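Side-chain contacts in actinorhodin polyketide putative beta-ketoacyl synthase 2 (Streptomyces coelicolor A3, PDB 1TQY), which forms the chain length factor of the actinorhodin polyketide synthase, a ketosynthase-like subunit that, as in related systems, probably helps set the length of the polyketide chain: residues T14-V19 with D349-L354; P161-V166 with L176-R181; A314-A319 with L393-G398. One frame throughout, in Å; residues are numbered along the deposited sequence.

Interaction 1. Residues T14-V19 with D349-L354; sequences TGVGVV and DVVTAL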
loop_
_atom_site.group_PDB
_atom_site.type_symbol
_atom_site.label_atom_id
_atom_site.label_comp_id
_atom_site.label_asym_id
_atom_site.label_seq_id
_atom_site.Cartn_x
_atom_site.Cartn_y
_atom_site.Cartn_z
ATOM N N THR B 14 1.207 16.155 -16.901
ATOM C CA THR B 14 2.145 17.093 -17.514
ATOM C C THR B 14 3.517 16.514 -17.830
ATOM O O THR B 14 4.228 17.026 -18.696
ATOM C CB THR B 14 2.348 18.327 -16.616
ATOM O OG1 THR B 14 2.693 17.898 -15.296
ATOM C CG2 THR B 14 1.077 19.160 -16.552
ATOM N N GLY B 15 3.892 15.456 -17.124
ATOM C CA GLY B 15 5.185 14.853 -17.369
ATOM C C GLY B 15 5.178 13.350 -17.193
ATOM O O GLY B 15 4.524 12.826 -16.295
ATOM N N VAL B 16 5.896 12.644 -18.054
ATOM C CA VAL B 16 5.946 11.194 -17.942
ATOM C C VAL B 16 7.381 10.683 -17.950
ATOM O O VAL B 16 8.278 11.320 -18.498
ATOM C CB VAL B 16 5.135 10.511 -19.083
ATOM C CG1 VAL B 16 3.730 11.113 -19.152
ATOM C CG2 VAL B 16 5.851 10.658 -20.410
ATOM N N GLY B 17 7.587 9.542 -17.303
ATOM C CA GLY B 17 8.904 8.935 -17.241
ATOM C C GLY B 17 8.753 7.437 -17.416
ATOM O O GLY B 17 8.110 6.778 -16.593
ATOM N N VAL B 18 9.321 6.880 -18.480
ATOM C CA VAL B 18 9.163 5.451 -18.685
ATOM C C VAL B 18 10.441 4.634 -18.684
ATOM O O VAL B 18 11.461 5.025 -19.252
ATOM C CB VAL B 18 8.379 5.138 -19.988
ATOM C CG1 VAL B 18 7.200 6.096 -20.138
ATOM C CG2 VAL B 18 9.282 5.191 -21.177
ATOM N N VAL B 19 10.375 3.503 -17.996
ATOM C CA VAL B 19 11.482 2.566 -17.920
ATOM C C VAL B 19 10.876 1.216 -18.309
ATOM O O VAL B 19 10.226 0.547 -17.498
ATOM C CB VAL B 19 12.092 2.542 -16.485
ATOM C CG1 VAL B 19 12.774 3.882 -16.195
ATOM C CG2 VAL B 19 11.013 2.294 -15.437
ATOM N N ASP B 349 0.522 1.705 -19.291
ATOM C CA ASP B 349 -0.622 1.652 -20.199
ATOM C C ASP B 349 -1.183 3.069 -20.349
ATOM O O ASP B 349 -1.518 3.504 -21.454
ATOM C CB ASP B 349 -1.693 0.706 -19.639
ATOM C CG ASP B 349 -1.500 -0.743 -20.096
ATOM O OD1 ASP B 349 -0.401 -1.102 -20.591
ATOM O OD2 ASP B 349 -2.457 -1.539 -19.950
ATOM N N VAL B 350 -1.274 3.785 -19.231
ATOM C CA VAL B 350 -1.763 5.157 -19.239
ATOM C C VAL B 350 -0.873 6.037 -20.121
ATOM O O VAL B 350 -1.367 6.835 -20.918
ATOM C CB VAL B 350 -1.807 5.737 -17.810
ATOM C CG1 VAL B 350 -2.038 7.250 -17.862
ATOM C CG2 VAL B 350 -2.942 5.061 -17.021
ATOM N N VAL B 351 0.439 5.893 -19.973
ATOM C CA VAL B 351 1.379 6.666 -20.774
ATOM C C VAL B 351 1.195 6.332 -22.248
ATOM O O VAL B 351 1.168 7.216 -23.105
ATOM C CB VAL B 351 2.846 6.358 -20.385
ATOM C CG1 VAL B 351 3.801 7.008 -21.387
ATOM C CG2 VAL B 351 3.135 6.875 -18.992
ATOM N N THR B 352 1.063 5.044 -22.542
ATOM C CA THR B 352 0.896 4.599 -23.918
ATOM C C THR B 352 -0.398 5.156 -24.514
ATOM O O THR B 352 -0.418 5.578 -25.674
ATOM C CB THR B 352 0.923 3.066 -23.976
ATOM O OG1 THR B 352 2.077 2.596 -23.261
ATOM C CG2 THR B 352 1.015 2.583 -25.408
ATOM N N ALA B 353 -1.461 5.190 -23.713
ATOM C CA ALA B 353 -2.752 5.719 -24.163
ATOM C C ALA B 353 -2.676 7.224 -24.439
ATOM O O ALA B 353 -3.132 7.696 -25.487
ATOM C CB ALA B 353 -3.820 5.433 -23.116
ATOM N N LEU B 354 -2.085 7.975 -23.510
ATOM C CA LEU B 354 -1.957 9.430 -23.677
ATOM C C LEU B 354 -1.192 9.773 -24.956
ATOM O O LEU B 354 -1.516 10.734 -25.656
ATOM C CB LEU B 354 -1.251 10.048 -22.458
ATOM C CG LEU B 354 -2.112 10.067 -21.184
ATOM C CD1 LEU B 354 -1.268 10.331 -19.942
ATOM C CD2 LEU B 354 -3.187 11.120 -21.352
#
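Val351 of the buried helix 345-359 packs on Val16 and Val18 of strand 11-20, a helix-on-sheet contact in the middle of the ketosynthase fold. The fit is made by the two branches of one valine, each assigned to a different strand residue. With CG1 anti to its backbone N (chi1 171°), Val351 sends that methyl to Val18 CG1, 3.7 Å away; the two side chains meet at a slant. Its other methyl, CG2, lies 4.2 Å from Val16 CB, so the approach to this valine is looser. On the strand, Val18 contributes the methyl that sits anti to its carbonyl carbon. The backbones are close here, the CA of Val16 lying 7.0 Å from the CA of Val351, and no hydrogen bond crosses between them. In the layered thiolase fold, the helix occupies the central layer between two sheets: Val351 also touches Ala240 and Leu242 of strand 238-246, the antiparallel neighbour of strand 11-20, whereas Ala353 and Leu354 reach Leu408 of strand 402-410. Helix 26-34 also touches the two strand valines, Leu26 meeting Val16 and Tyr29 meeting Val18. The Tyr29 OH is also hydrogen-bonded to Thr352 OG1.

Interaction 2. Residues P161-V166 with L176-R181; sequences PSSALV and LGHARR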
loop_
_atom_site.group_PDB
_atom_site.type_symbol
_atom_site.label_atom_id
_atom_site.label_comp_id
_atom_site.label_asym_id
_atom_site.label_seq_id
_atom_site.Cartn_x
_atom_site.Cartn_y
_atom_site.Cartn_z
ATOM N N PRO B 161 0.802 15.188 1.133
ATOM C CA PRO B 161 0.162 13.889 1.387
ATOM C C PRO B 161 0.682 12.866 0.382
ATOM O O PRO B 161 0.612 13.090 -0.824
ATOM C CB PRO B 161 -1.323 14.168 1.160
ATOM C CG PRO B 161 -1.447 15.643 1.254
ATOM C CD PRO B 161 -0.186 16.175 0.668
ATOM N N SER B 162 1.191 11.749 0.883
ATOM C CA SER B 162 1.742 10.707 0.034
ATOM C C SER B 162 1.298 9.325 0.505
ATOM O O SER B 162 0.869 9.159 1.650
ATOM C CB SER B 162 3.267 10.768 0.060
ATOM O OG SER B 162 3.750 11.965 -0.535
ATOM N N SER B 163 1.410 8.327 -0.373
ATOM C CA SER B 163 1.021 6.959 -0.016
ATOM C C SER B 163 1.628 5.903 -0.926
ATOM O O SER B 163 2.276 6.210 -1.927
ATOM C CB SER B 163 -0.509 6.824 -0.033
ATOM O OG SER B 163 -0.929 5.705 0.741
ATOM N N ALA B 164 1.430 4.652 -0.534
ATOM C CA ALA B 164 1.898 3.490 -1.287
ATOM C C ALA B 164 0.775 2.475 -1.146
ATOM O O ALA B 164 0.274 2.236 -0.045
ATOM C CB ALA B 164 3.194 2.937 -0.698
ATOM N N LEU B 165 0.395 1.884 -2.269
ATOM C CA LEU B 165 -0.695 0.929 -2.321
ATOM C C LEU B 165 -0.197 -0.381 -2.898
ATOM O O LEU B 165 0.791 -0.401 -3.624
ATOM C CB LEU B 165 -1.803 1.477 -3.229
ATOM C CG LEU B 165 -2.362 2.863 -2.912
ATOM C CD1 LEU B 165 -3.448 3.239 -3.917
ATOM C CD2 LEU B 165 -2.928 2.864 -1.508
ATOM N N VAL B 166 -0.869 -1.473 -2.549
ATOM C CA VAL B 166 -0.530 -2.784 -3.082
ATOM C C VAL B 166 -1.833 -3.464 -3.512
ATOM O O VAL B 166 -2.741 -3.645 -2.702
ATOM C CB VAL B 166 0.183 -3.696 -2.036
ATOM C CG1 VAL B 166 0.517 -5.041 -2.687
ATOM C CG2 VAL B 166 1.471 -3.038 -1.527
ATOM N N LEU B 176 -2.747 6.008 -9.389
ATOM C CA LEU B 176 -3.052 7.165 -10.222
ATOM C C LEU B 176 -4.391 7.772 -9.823
ATOM O O LEU B 176 -4.549 8.993 -9.772
ATOM C CB LEU B 176 -3.081 6.749 -11.691
ATOM C CG LEU B 176 -1.853 7.058 -12.547
ATOM C CD1 LEU B 176 -0.591 7.094 -11.704
ATOM C CD2 LEU B 176 -1.746 6.011 -13.651
ATOM N N GLY B 177 -5.357 6.908 -9.541
ATOM C CA GLY B 177 -6.658 7.394 -9.128
ATOM C C GLY B 177 -6.539 8.015 -7.745
ATOM O O GLY B 177 -7.223 8.992 -7.417
ATOM N N HIS B 178 -5.660 7.446 -6.925
ATOM C CA HIS B 178 -5.451 7.939 -5.560
ATOM C C HIS B 178 -4.826 9.338 -5.615
ATOM O O HIS B 178 -5.123 10.211 -4.791
ATOM C CB HIS B 178 -4.541 6.973 -4.786
ATOM C CG HIS B 178 -4.401 7.295 -3.328
ATOM N ND1 HIS B 178 -4.807 6.429 -2.331
ATOM C CD2 HIS B 178 -3.861 8.365 -2.693
ATOM C CE1 HIS B 178 -4.521 6.951 -1.150
ATOM N NE2 HIS B 178 -3.945 8.125 -1.341
ATOM N N ALA B 179 -3.956 9.540 -6.598
ATOM C CA ALA B 179 -3.314 10.831 -6.775
ATOM C C ALA B 179 -4.371 11.849 -7.165
ATOM O O ALA B 179 -4.408 12.965 -6.637
ATOM C CB ALA B 179 -2.251 10.753 -7.855
ATOM N N ARG B 180 -5.231 11.464 -8.102
ATOM C CA ARG B 180 -6.289 12.364 -8.553
ATOM C C ARG B 180 -7.107 12.865 -7.369
ATOM O O ARG B 180 -7.439 14.044 -7.300
ATOM C CB ARG B 180 -7.206 11.661 -9.557
ATOM C CG ARG B 180 -8.458 12.451 -9.914
ATOM C CD ARG B 180 -8.987 12.028 -11.271
ATOM N NE ARG B 180 -10.283 12.629 -11.602
ATOM C CZ ARG B 180 -11.461 12.098 -11.291
ATOM N NH1 ARG B 180 -11.522 10.946 -10.635
ATOM N NH2 ARG B 180 -12.583 12.713 -11.654
ATOM N N ARG B 181 -7.413 11.970 -6.437
ATOM C CA ARG B 181 -8.192 12.328 -5.262
ATOM C C ARG B 181 -7.446 13.376 -4.442
ATOM O O ARG B 181 -8.001 14.403 -4.052
ATOM C CB ARG B 181 -8.428 11.088 -4.402
ATOM C CG ARG B 181 -9.399 11.280 -3.251
ATOM C CD ARG B 181 -9.698 9.952 -2.563
ATOM N NE ARG B 181 -8.533 9.457 -1.837
ATOM C CZ ARG B 181 -8.445 8.258 -1.264
ATOM N NH1 ARG B 181 -9.460 7.404 -1.330
ATOM N NH2 ARG B 181 -7.335 7.917 -0.616
#
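His178 meets Leu165 and Ser163 through its imidazole ring, and these three residues account for nearly all the surface buried between strand 163-166 and helix 171-185. The histidine gives up the largest share. A chi1 of -173° swings the ring away from the backbone N and carries it out from the helix to the strand. The ring spans two strand residues that lie on the same face: ND1 is 3.8 Å from Leu165 CD1, while NE2 is 3.9 Å from Ser163 CB. Both carbons come at the ring obliquely. Leu165 brings both branches to bear, since its CD2 lies 4.1 Å from His178 ND1 and its CD1 also meets His178 CB at 4.0 Å. Ser163 makes its contact through the methylene carbon.

Over one face of the imidazole lies NH2 of Arg181, one turn along the helix, 3.0 Å above the ring plane and displaced toward the rim. That NH2 also hydrogen-bonds a polar side chain of the other protein chain. Helix 171-185 makes the crossover between strands 163-166 and 189-196, which run parallel to strand 106-111, placed between them, in a beta-alpha-beta arrangement; Ala179 turns to Val190 and Ser192 of the second strand. Leu165 and Val166 pair antiparallel with a strand of the neighbouring chain, so the sheet continues through the interface, as in ketosynthase dimers.

With no hydrogen bond between strand and helix, the ring is held here by van der Waals contact with carbon atoms, and the nearby guanidinium would probably favour a neutral imidazole.

Interaction 3. Residues A314-A319 with L393-G398; sequences AAEARA and LVLARG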
loop_
_atom_site.group_PDB
_atom_site.type_symbol
_atom_site.label_atom_id
_atom_site.label_comp_id
_atom_site.label_asym_id
_atom_site.label_seq_id
_atom_site.Cartn_x
_atom_site.Cartn_y
_atom_site.Cartn_z
ATOM N N ALA B 314 -11.192 -14.113 -21.871
ATOM C CA ALA B 314 -12.605 -14.280 -22.161
ATOM C C ALA B 314 -13.437 -13.426 -21.222
ATOM O O ALA B 314 -14.406 -12.790 -21.650
ATOM C CB ALA B 314 -12.994 -15.746 -22.034
ATOM N N ALA B 315 -13.074 -13.406 -19.942
ATOM C CA ALA B 315 -13.815 -12.586 -18.984
ATOM C C ALA B 315 -13.715 -11.114 -19.379
ATOM O O ALA B 315 -14.716 -10.405 -19.422
ATOM C CB ALA B 315 -13.266 -12.777 -17.560
ATOM N N GLU B 316 -12.499 -10.655 -19.665
ATOM C CA GLU B 316 -12.312 -9.262 -20.050
ATOM C C GLU B 316 -13.010 -8.867 -21.348
ATOM O O GLU B 316 -13.598 -7.787 -21.434
ATOM C CB GLU B 316 -10.828 -8.919 -20.167
ATOM C CG GLU B 316 -10.612 -7.507 -20.701
ATOM C CD GLU B 316 -9.206 -6.992 -20.493
ATOM O OE1 GLU B 316 -8.247 -7.727 -20.810
ATOM O OE2 GLU B 316 -9.073 -5.844 -20.015
ATOM N N ALA B 317 -12.921 -9.725 -22.362
ATOM C CA ALA B 317 -13.550 -9.450 -23.652
ATOM C C ALA B 317 -15.057 -9.347 -23.467
ATOM O O ALA B 317 -15.734 -8.571 -24.136
ATOM C CB ALA B 317 -13.225 -10.562 -24.630
ATOM N N ARG B 318 -15.569 -10.140 -22.534
ATOM C CA ARG B 318 -16.989 -10.161 -22.246
ATOM C C ARG B 318 -17.412 -8.857 -21.549
ATOM O O ARG B 318 -18.450 -8.285 -21.881
ATOM C CB ARG B 318 -17.300 -11.401 -21.401
ATOM C CG ARG B 318 -18.750 -11.821 -21.342
ATOM C CD ARG B 318 -18.850 -13.326 -21.086
ATOM N NE ARG B 318 -18.099 -13.753 -19.910
ATOM C CZ ARG B 318 -17.200 -14.738 -19.896
ATOM N NH1 ARG B 318 -16.924 -15.411 -21.002
ATOM N NH2 ARG B 318 -16.574 -15.054 -18.769
ATOM N N ALA B 319 -16.604 -8.360 -20.612
ATOM C CA ALA B 319 -16.962 -7.119 -19.935
ATOM C C ALA B 319 -16.910 -5.959 -20.917
ATOM O O ALA B 319 -17.802 -5.105 -20.934
ATOM C CB ALA B 319 -16.031 -6.854 -18.746
ATOM N N LEU B 393 -9.954 4.463 -22.646
ATOM C CA LEU B 393 -10.268 3.778 -21.394
ATOM C C LEU B 393 -9.100 2.814 -21.170
ATOM O O LEU B 393 -8.686 2.108 -22.090
ATOM C CB LEU B 393 -11.582 2.977 -21.491
ATOM C CG LEU B 393 -11.864 2.055 -20.289
ATOM C CD1 LEU B 393 -12.252 2.888 -19.085
ATOM C CD2 LEU B 393 -12.990 1.054 -20.617
ATOM N N VAL B 394 -8.555 2.815 -19.958
ATOM C CA VAL B 394 -7.444 1.937 -19.590
ATOM C C VAL B 394 -7.949 1.009 -18.491
ATOM O O VAL B 394 -8.586 1.453 -17.537
ATOM C CB VAL B 394 -6.219 2.745 -19.076
ATOM C CG1 VAL B 394 -5.088 1.792 -18.661
ATOM C CG2 VAL B 394 -5.719 3.682 -20.178
ATOM N N LEU B 395 -7.665 -0.281 -18.637
ATOM C CA LEU B 395 -8.115 -1.302 -17.691
ATOM C C LEU B 395 -6.966 -2.090 -17.075
ATOM O O LEU B 395 -5.962 -2.351 -17.733
ATOM C CB LEU B 395 -9.027 -2.287 -18.416
ATOM C CG LEU B 395 -10.237 -1.662 -19.101
ATOM C CD1 LEU B 395 -11.072 -2.736 -19.770
ATOM C CD2 LEU B 395 -11.047 -0.915 -18.058
ATOM N N ALA B 396 -7.123 -2.495 -15.823
ATOM C CA ALA B 396 -6.087 -3.287 -15.177
ATOM C C ALA B 396 -6.738 -4.177 -14.143
ATOM O O ALA B 396 -7.689 -3.767 -13.491
ATOM C CB ALA B 396 -5.061 -2.382 -14.498
ATOM N N ARG B 397 -6.267 -5.412 -14.015
ATOM C CA ARG B 397 -6.831 -6.280 -12.992
ATOM C C ARG B 397 -5.703 -6.806 -12.156
ATOM O O ARG B 397 -4.571 -6.906 -12.613
ATOM C CB ARG B 397 -7.578 -7.470 -13.585
ATOM C CG ARG B 397 -8.690 -7.099 -14.516
ATOM C CD ARG B 397 -8.481 -7.808 -15.833
ATOM N NE ARG B 397 -9.302 -8.997 -15.913
ATOM C CZ ARG B 397 -9.244 -9.901 -16.886
ATOM N NH1 ARG B 397 -8.387 -9.785 -17.896
ATOM N NH2 ARG B 397 -10.083 -10.916 -16.842
ATOM N N GLY B 398 -6.022 -7.134 -10.916
ATOM C CA GLY B 398 -5.018 -7.677 -10.033
ATOM C C GLY B 398 -5.481 -9.040 -9.580
ATOM O O GLY B 398 -6.674 -9.275 -9.399
HETATM O O HOH W 1 -7.379 -10.226 -20.376
#
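The guanidinium of Arg397 lies with one face over Glu316 CB, its NH1 3.4 Å from that carbon; NH1 lies alongside the extended stem, within salt-bridge range of the carboxylate at its end. Glu316 leaves helix 310-324 with its CG pointing away from the backbone N (chi1 174°), whereas the arginine chain bends at chi2 and chi3, which brings its flat end across the glutamate stem instead of end-on to the carboxylate. The two planes stand 47° apart; Glu316 OE1 lies 3.6 Å from Arg397 NH1, a long salt bridge. A water sits between the pair: it lies 2.7 Å from Glu316 OE1, within hydrogen-bonding distance, and weakly accepts from Arg397 NH1, lying at the guanidinium edge, in its plane. Ala315 adds its CB, 3.8 Å from Arg397 NH2 and oblique to the group. The other carboxylate oxygen, Glu316 OE2, comes within 3.7 Å of Leu395 CD1, the two side chains crossing at an angle.

Stronger partners fix both charged ends. Glu316 OE1 and OE2 accept hydrogen bonds from the backbone N-H of Gly306 and Asp305, respectively, and Arg397 NH2 bonds to Leu312 O at the start of the same helix. The carboxylate thus ties the helix to the loop that follows strand 301-303, with the arginine braced alongside.

The axes of segments 314-319 and 393-398 pass 11.5 Å apart, with 144° between their directions. Leu395 also meets Ile285 of helix 281-292, while Val394 turns to Asp349 and Ala353 of helix 345-359: a sheet sandwiched between outer and buried helices, the layered alpha/beta architecture of the thiolase fold.

All three contacts set a helix against a strand, but at different depths. Interaction 1, in the core and nearest the centre of the chain, is wholly aliphatic. Interaction 2 is also largely buried yet lies beside the partner chain and brings in an imidazole ring and a serine methylene, while interaction 3, partly buried on an outer layer, adds charge and water. Helix 345-359 links them: Val350 CG2 is 3.7 Å from Leu176 CD2 of interaction 2, and Asp349 CB is 3.7 Å from Val394 CG1 of interaction 3. Interactions 2 and 3 do not touch, their nearest atoms being about 7 Å apart.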